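Local coordinates for hypothetical protein Atu0636 (Agrobacterium tumefaciens, PDB 2OZV), which is a predicted O-methyltransferase of the small-domain methyltransferase family, probably transferring a methyl group from S-adenosylmethionine to a substrate not yet known, at residues W152-S157 against G183-G188; Q165-S170 against L206-K211. All blocks are in the same frame, centred on the assembly; numbering follows the deposited sequence.

In the fold
Contacts 1 and 2 lie about 9 Å apart, centre to centre, around strand 204-211, which runs antiparallel to both its neighbours in the mixed sheet. Their segments alternate along the chain: helix 148-159, strand 164-170, the start of strand 186-195, then strand 204-211. Contact 2 pairs two neighbouring strands of the sheet; contact 1 lays the helix against the entry to strand 186-195, the next strand on. They meet directly: K211 NZ probably donates a hydrogen bond to S157 O, I210 N probably one to G187 O, and F186 packs on K211. F186 thus carries the buried core of contact 2 out to the helix, while the arginines of contact 1 lie nearer the surface.

Contact 1. Residues W152-S157 against G183-G188; sequences WIRTAS and GSRFGG
S157 and R185 bring the two backbones closest, their CA atoms 6.2 Å apart, where the last turns of helix 148-159 pass the loop that follows helix 175-182 and leads into strand 186-195. Side chains make the contact, R185 reaching to the helix from the loop and F186 from the strand entry. The ring of F186 meets the helix edge-on: its CZ lies 3.6 Å from S157 N, with A156 C also near the ring plane. I153 approaches the same ring obliquely, CG2 coming to 3.7 Å from F186 CD2. With CG1 of I153 beside the backbone N (chi1 -69°), CG2 falls anti to that N and faces the ring. F186 also packs on L166 and A209, and I153 and A156 reach L168 and L166, so the ring fills the seam between helix and sheet, as expected where a helix covers one face of the central sheet of a Rossmann-like methyltransferase. Nearer the surface, R185 stretches along the helix, its chain extended from CG to NE. Its CB passes 3.8 Å from S157 OG, and farther out R154 CB sits over one face of the guanidinium, toward its rim and 3.7 Å above the plane. The two arginine chains run side by side in the same direction, yet their guanidinium planes stand 88° apart and R154 NE remains 5.3 Å from R185 NH1. Each has its own acid: R185 NH1 forms a salt bridge with E150, R154 NH1 one with D151, which probably eases the proximity of like charges. R185 NH2 also donates to A181 O, tying the extended chain back to the end of helix 175-182.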
ATOM      1  N   TRP B 152       4.001 -19.825  -0.142  1.00 45.53           N
ATOM      2  CA  TRP B 152       2.607 -20.022   0.239  1.00 46.34           C
ATOM      3  C   TRP B 152       1.627 -19.599  -0.858  1.00 46.25           C
ATOM      4  O   TRP B 152       0.649 -20.299  -1.099  1.00 46.29           O
ATOM      5  CB  TRP B 152       2.295 -19.267   1.523  1.00 46.71           C
ATOM      6  CG  TRP B 152       2.853 -19.861   2.757  1.00 47.98           C
ATOM      7  CD1 TRP B 152       4.067 -20.452   2.925  1.00 49.67           C
ATOM      8  CD2 TRP B 152       2.211 -19.878   4.029  1.00 47.84           C
ATOM      9  NE1 TRP B 152       4.221 -20.857   4.242  1.00 49.92           N
ATOM     10  CE2 TRP B 152       3.087 -20.509   4.934  1.00 48.91           C
ATOM     11  CE3 TRP B 152       0.962 -19.441   4.481  1.00 47.97           C
ATOM     12  CZ2 TRP B 152       2.761 -20.699   6.279  1.00 48.40           C
ATOM     13  CZ3 TRP B 152       0.642 -19.617   5.817  1.00 48.69           C
ATOM     14  CH2 TRP B 152       1.542 -20.236   6.701  1.00 48.20           C
ATOM     15  N   ILE B 153       1.901 -18.470  -1.523  1.00 46.28           N
ATOM     16  CA  ILE B 153       1.033 -18.022  -2.617  1.00 46.37           C
ATOM     17  C   ILE B 153       1.190 -18.900  -3.878  1.00 45.52           C
ATOM     18  O   ILE B 153       0.204 -19.147  -4.576  1.00 46.73           O
ATOM     19  CB  ILE B 153       1.187 -16.492  -2.879  1.00 46.59           C
ATOM     20  CG1 ILE B 153       0.596 -15.746  -1.664  1.00 45.76           C
ATOM     21  CG2 ILE B 153       0.412 -16.056  -4.133  1.00 45.74           C
ATOM     22  CD1 ILE B 153       0.956 -14.248  -1.539  1.00 47.37           C
ATOM     23  N   ARG B 154       2.390 -19.415  -4.146  1.00 45.69           N
ATOM     24  CA  ARG B 154       2.545 -20.436  -5.180  1.00 45.78           C
ATOM     25  C   ARG B 154       1.624 -21.636  -4.893  1.00 45.24           C
ATOM     26  O   ARG B 154       0.895 -22.078  -5.769  1.00 44.74           O
ATOM     27  CB  ARG B 154       4.001 -20.911  -5.276  1.00 46.21           C
ATOM     28  CG  ARG B 154       4.290 -21.868  -6.426  1.00 47.99           C
ATOM     29  CD  ARG B 154       5.743 -22.365  -6.355  1.00 48.03           C
ATOM     30  NE  ARG B 154       5.929 -23.125  -5.123  1.00 53.18           N
ATOM     31  CZ  ARG B 154       6.821 -22.853  -4.172  1.00 55.72           C
ATOM     32  NH1 ARG B 154       7.675 -21.846  -4.316  1.00 54.90           N
ATOM     33  NH2 ARG B 154       6.864 -23.612  -3.071  1.00 56.20           N
ATOM     34  N   THR B 155       1.655 -22.143  -3.661  1.00 44.34           N
ATOM     35  CA  THR B 155       0.759 -23.250  -3.272  1.00 44.49           C
ATOM     36  C   THR B 155      -0.716 -22.833  -3.382  1.00 44.85           C
ATOM     37  O   THR B 155      -1.531 -23.586  -3.916  1.00 44.66           O
ATOM     38  CB  THR B 155       1.121 -23.769  -1.876  1.00 44.57           C
ATOM     39  OG1 THR B 155       2.426 -24.369  -1.942  1.00 45.05           O
ATOM     40  CG2 THR B 155       0.056 -24.805  -1.361  1.00 44.51           C
ATOM     41  N   ALA B 156      -1.057 -21.636  -2.895  1.00 44.88           N
ATOM     42  CA  ALA B 156      -2.458 -21.170  -2.932  1.00 45.12           C
ATOM     43  C   ALA B 156      -2.981 -21.207  -4.363  1.00 45.38           C
ATOM     44  O   ALA B 156      -4.107 -21.652  -4.603  1.00 45.38           O
ATOM     45  CB  ALA B 156      -2.619 -19.732  -2.326  1.00 45.40           C
ATOM     46  N   SER B 157      -2.173 -20.732  -5.303  1.00 44.94           N
ATOM     47  CA  SER B 157      -2.543 -20.764  -6.709  1.00 45.71           C
ATOM     48  C   SER B 157      -2.725 -22.204  -7.197  1.00 45.94           C
ATOM     49  O   SER B 157      -3.717 -22.502  -7.858  1.00 47.42           O
ATOM     50  CB  SER B 157      -1.505 -20.017  -7.558  1.00 46.23           C
ATOM     51  OG  SER B 157      -1.863 -20.065  -8.933  1.00 48.14           O
ATOM     52  N   GLY B 183       2.230 -12.071  -8.461  0.50 48.51           N
ATOM     53  CA  GLY B 183       2.596 -11.979  -9.891  0.50 49.60           C
ATOM     54  C   GLY B 183       2.278 -13.177 -10.786  0.50 50.12           C
ATOM     55  O   GLY B 183       2.675 -14.305 -10.498  0.50 50.92           O
ATOM     56  N   SER B 184       1.546 -12.920 -11.871  0.50 50.11           N
ATOM     57  CA  SER B 184       1.146 -13.942 -12.853  0.50 50.37           C
ATOM     58  C   SER B 184       0.347 -15.116 -12.272  0.50 50.10           C
ATOM     59  O   SER B 184       0.155 -16.143 -12.937  0.50 50.42           O
ATOM     60  CB  SER B 184       2.349 -14.458 -13.653  0.50 50.87           C
ATOM     61  OG  SER B 184       2.850 -15.651 -13.086  0.50 52.13           O
ATOM     62  N   ARG B 185      -0.117 -14.982 -11.040  1.00 49.22           N
ATOM     63  CA  ARG B 185      -0.972 -16.039 -10.462  1.00 48.92           C
ATOM     64  C   ARG B 185      -2.340 -15.506 -10.065  1.00 48.87           C
ATOM     65  O   ARG B 185      -3.374 -16.107 -10.383  1.00 48.20           O
ATOM     66  CB  ARG B 185      -0.335 -16.631  -9.195  1.00 49.11           C
ATOM     67  CG  ARG B 185       0.951 -17.375  -9.431  1.00 49.12           C
ATOM     68  CD  ARG B 185       1.739 -17.463  -8.121  1.00 50.61           C
ATOM     69  NE  ARG B 185       3.003 -18.157  -8.341  1.00 49.36           N
ATOM     70  CZ  ARG B 185       4.121 -17.951  -7.647  1.00 50.15           C
ATOM     71  NH1 ARG B 185       5.209 -18.660  -7.952  1.00 49.46           N
ATOM     72  NH2 ARG B 185       4.153 -17.046  -6.653  1.00 50.11           N
ATOM     73  N   PHE B 186      -2.310 -14.376  -9.350  1.00 48.22           N
ATOM     74  CA  PHE B 186      -3.478 -13.715  -8.814  1.00 47.55           C
ATOM     75  C   PHE B 186      -3.462 -12.262  -9.230  1.00 48.10           C
ATOM     76  O   PHE B 186      -2.388 -11.633  -9.263  1.00 48.65           O
ATOM     77  CB  PHE B 186      -3.456 -13.742  -7.293  1.00 47.70           C
ATOM     78  CG  PHE B 186      -3.680 -15.098  -6.719  1.00 47.92           C
ATOM     79  CD1 PHE B 186      -4.967 -15.619  -6.645  1.00 48.16           C
ATOM     80  CD2 PHE B 186      -2.595 -15.863  -6.255  1.00 49.07           C
ATOM     81  CE1 PHE B 186      -5.189 -16.902  -6.093  1.00 48.42           C
ATOM     82  CE2 PHE B 186      -2.800 -17.132  -5.703  1.00 48.18           C
ATOM     83  CZ  PHE B 186      -4.088 -17.657  -5.618  1.00 47.62           C
ATOM     84  N   GLY B 187      -4.644 -11.740  -9.548  1.00 46.98           N
ATOM     85  CA  GLY B 187      -4.789 -10.313  -9.886  1.00 46.95           C
ATOM     86  C   GLY B 187      -6.039  -9.745  -9.252  1.00 45.85           C
ATOM     87  O   GLY B 187      -6.623 -10.358  -8.352  1.00 46.69           O
ATOM     88  N   GLY B 188      -6.438  -8.549  -9.683  1.00 45.41           N
ATOM     89  CA  GLY B 188      -7.512  -7.845  -8.993  1.00 44.64           C
ATOM     90  C   GLY B 188      -7.286  -7.690  -7.491  1.00 44.61           C
ATOM     91  O   GLY B 188      -8.241  -7.749  -6.708  1.00 45.31           O
TER

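Contact 2. Residues Q165-S170 against L206-K211; sequences QLSLIS and LVTAIK
L166 with A209 and L168 with V207 are the hydrogen-bonded pairs of an antiparallel ladder whose strand axes approach to 4.6 Å and run at 164° to each other. Each pair closes two backbone bonds. The bond from L168 N to V207 O measures 2.8 Å. That from A209 N to L166 O is longer, at 3.0 Å. CA-H...O contacts add to the ladder, the shortest with T208 CA 3.1 Å from L166 O. L168 and V207 lie alongside each other on the face that also carries L166 and A209. CG of L168 stands between its backbone N and carbonyl carbon (chi1 71°), which brings it across to 3.8 Å from V207 CB. M121 touches L166 and L168 on this face, and L189 touches A209. The other face holds Q165, S167 and I169 opposite I210, T208 and L206. There L206 crosses I169 at a slant, its CD2 set 3.7 Å from I169 CG1 and equally near CD1. Q165, its chain extended, carries its amide out over this face, to the level of S167 and T208; NE2 donates to S167 OG at 2.9 Å, with the hydroxyl 18° out of the amide plane, and also to L31 O. Held by these two acceptors, NE2 packs 3.6 Å from T208 CG2, while T208 OG1 bonds to R249. Beyond, helix 24-30 lies against S167 and I169. Strand 164-170 pairs in parallel with strand 116-121 on its other side, so 204-211 is the reversed strand (strand 7) of the core sheet, order 3-2-1-4-5-7-6, of class I methyltransferases, which strand 218-224 extends as an eighth.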
ATOM      1  N   GLN B 165     -10.573 -17.369  -4.835  1.00 45.13           N
ATOM      2  CA  GLN B 165     -10.135 -16.181  -4.127  1.00 45.65           C
ATOM      3  C   GLN B 165      -9.064 -16.485  -3.098  1.00 45.56           C
ATOM      4  O   GLN B 165      -9.244 -17.360  -2.218  1.00 45.61           O
ATOM      5  CB  GLN B 165     -11.317 -15.518  -3.431  1.00 45.85           C
ATOM      6  CG  GLN B 165     -10.927 -14.261  -2.635  1.00 45.87           C
ATOM      7  CD  GLN B 165     -12.124 -13.646  -1.941  1.00 46.63           C
ATOM      8  OE1 GLN B 165     -13.227 -13.565  -2.523  1.00 47.36           O
ATOM      9  NE2 GLN B 165     -11.931 -13.238  -0.692  1.00 47.01           N
ATOM     10  N   LEU B 166      -7.953 -15.752  -3.193  1.00 44.75           N
ATOM     11  CA  LEU B 166      -6.933 -15.718  -2.162  1.00 45.22           C
ATOM     12  C   LEU B 166      -7.315 -14.629  -1.134  1.00 45.59           C
ATOM     13  O   LEU B 166      -7.675 -13.497  -1.524  1.00 45.13           O
ATOM     14  CB  LEU B 166      -5.579 -15.358  -2.787  1.00 45.10           C
ATOM     15  CG  LEU B 166      -4.455 -15.054  -1.781  1.00 44.52           C
ATOM     16  CD1 LEU B 166      -4.030 -16.304  -0.995  1.00 47.23           C
ATOM     17  CD2 LEU B 166      -3.262 -14.464  -2.566  1.00 47.25           C
ATOM     18  N   SER B 167      -7.275 -14.971   0.152  1.00 44.56           N
ATOM     19  CA  SER B 167      -7.453 -13.982   1.221  1.00 45.65           C
ATOM     20  C   SER B 167      -6.298 -14.067   2.200  1.00 46.12           C
ATOM     21  O   SER B 167      -5.877 -15.166   2.598  1.00 46.22           O
ATOM     22  CB  SER B 167      -8.754 -14.195   2.021  1.00 45.65           C
ATOM     23  OG  SER B 167      -9.878 -14.130   1.149  1.00 46.54           O
ATOM     24  N   LEU B 168      -5.785 -12.906   2.613  1.00 46.03           N
ATOM     25  CA  LEU B 168      -4.713 -12.918   3.580  1.00 46.25           C
ATOM     26  C   LEU B 168      -4.712 -11.706   4.490  1.00 45.88           C
ATOM     27  O   LEU B 168      -5.296 -10.654   4.178  1.00 45.35           O
ATOM     28  CB  LEU B 168      -3.368 -13.067   2.874  1.00 47.87           C
ATOM     29  CG  LEU B 168      -2.803 -11.938   2.056  1.00 48.54           C
ATOM     30  CD1 LEU B 168      -2.089 -10.876   2.946  1.00 45.90           C
ATOM     31  CD2 LEU B 168      -1.803 -12.494   1.000  1.00 49.76           C
ATOM     32  N   ILE B 169      -4.067 -11.876   5.639  1.00 45.51           N
ATOM     33  CA  ILE B 169      -3.798 -10.747   6.530  1.00 44.62           C
ATOM     34  C   ILE B 169      -2.305 -10.744   6.822  1.00 45.42           C
ATOM     35  O   ILE B 169      -1.668 -11.811   6.974  1.00 45.20           O
ATOM     36  CB  ILE B 169      -4.676 -10.776   7.816  1.00 44.46           C
ATOM     37  CG1 ILE B 169      -4.503  -9.471   8.618  1.00 45.99           C
ATOM     38  CG2 ILE B 169      -4.403 -12.055   8.633  1.00 44.42           C
ATOM     39  CD1 ILE B 169      -5.455  -9.320   9.787  1.00 46.50           C
ATOM     40  N   SER B 170      -1.723  -9.541   6.937  1.00 44.69           N
ATOM     41  CA  SER B 170      -0.293  -9.410   7.178  0.50 45.23           C
ATOM     42  C   SER B 170      -0.015  -8.049   7.807  1.00 45.03           C
ATOM     43  O   SER B 170      -0.951  -7.249   7.996  1.00 45.23           O
ATOM     44  CB  SER B 170       0.490  -9.544   5.867  0.50 45.89           C
ATOM     45  OG  SER B 170       0.289  -8.406   5.041  0.50 47.83           O
ATOM     46  N   LEU B 206      -5.217  -6.296   5.016  1.00 43.98           N
ATOM     47  CA  LEU B 206      -5.976  -7.404   4.399  1.00 43.78           C
ATOM     48  C   LEU B 206      -5.736  -7.328   2.894  1.00 45.42           C
ATOM     49  O   LEU B 206      -5.731  -6.212   2.304  1.00 45.07           O
ATOM     50  CB  LEU B 206      -7.485  -7.229   4.643  1.00 42.76           C
ATOM     51  CG  LEU B 206      -7.914  -7.210   6.115  1.00 45.70           C
ATOM     52  CD1 LEU B 206      -9.419  -6.934   6.265  1.00 46.65           C
ATOM     53  CD2 LEU B 206      -7.525  -8.533   6.784  1.00 49.63           C
ATOM     54  N   VAL B 207      -5.550  -8.487   2.254  1.00 45.21           N
ATOM     55  CA  VAL B 207      -5.414  -8.515   0.816  1.00 45.47           C
ATOM     56  C   VAL B 207      -6.298  -9.634   0.282  1.00 46.42           C
ATOM     57  O   VAL B 207      -6.281 -10.756   0.848  1.00 46.61           O
ATOM     58  CB  VAL B 207      -3.966  -8.761   0.372  1.00 46.26           C
ATOM     59  CG1 VAL B 207      -3.902  -8.769  -1.176  1.00 47.61           C
ATOM     60  CG2 VAL B 207      -3.019  -7.695   0.961  1.00 46.82           C
ATOM     61  N   THR B 208      -7.094  -9.336  -0.744  1.00 45.35           N
ATOM     62  CA  THR B 208      -7.829 -10.407  -1.463  1.00 45.34           C
ATOM     63  C   THR B 208      -7.474 -10.324  -2.948  1.00 45.43           C
ATOM     64  O   THR B 208      -7.109  -9.251  -3.443  1.00 44.92           O
ATOM     65  CB  THR B 208      -9.371 -10.346  -1.312  1.00 45.09           C
ATOM     66  OG1 THR B 208      -9.888  -9.162  -1.929  1.00 45.42           O
ATOM     67  CG2 THR B 208      -9.812 -10.464   0.172  1.00 45.78           C
ATOM     68  N   ALA B 209      -7.514 -11.455  -3.650  1.00 44.24           N
ATOM     69  CA  ALA B 209      -7.114 -11.475  -5.057  1.00 44.91           C
ATOM     70  C   ALA B 209      -7.809 -12.666  -5.708  1.00 45.19           C
ATOM     71  O   ALA B 209      -8.274 -13.582  -5.004  1.00 45.54           O
ATOM     72  CB  ALA B 209      -5.577 -11.546  -5.181  1.00 45.14           C
ATOM     73  N   ILE B 210      -7.897 -12.620  -7.026  1.00 45.10           N
ATOM     74  CA  ILE B 210      -8.659 -13.590  -7.791  1.00 45.10           C
ATOM     75  C   ILE B 210      -7.682 -14.316  -8.717  1.00 45.63           C
ATOM     76  O   ILE B 210      -6.948 -13.670  -9.477  1.00 45.69           O
ATOM     77  CB  ILE B 210      -9.773 -12.878  -8.588  1.00 46.01           C
ATOM     78  CG1 ILE B 210     -10.794 -12.261  -7.611  1.00 45.37           C
ATOM     79  CG2 ILE B 210     -10.478 -13.851  -9.549  1.00 44.42           C
ATOM     80  CD1 ILE B 210     -11.498 -13.278  -6.709  1.00 47.24           C
ATOM     81  N   LYS B 211      -7.659 -15.649  -8.641  1.00 45.46           N
ATOM     82  CA  LYS B 211      -6.794 -16.430  -9.527  1.00 46.25           C
ATOM     83  C   LYS B 211      -7.112 -16.151 -10.986  1.00 47.40           C
ATOM     84  O   LYS B 211      -8.264 -16.262 -11.425  1.00 46.45           O
ATOM     85  CB  LYS B 211      -6.896 -17.936  -9.232  1.00 47.24           C
ATOM     86  CG  LYS B 211      -5.902 -18.776 -10.061  1.00 45.78           C
ATOM     87  CD  LYS B 211      -6.074 -20.268  -9.758  1.00 45.47           C
ATOM     88  CE  LYS B 211      -5.062 -21.104 -10.535  1.00 46.49           C
ATOM     89  NZ  LYS B 211      -5.228 -22.566 -10.253  1.00 46.50           N
TER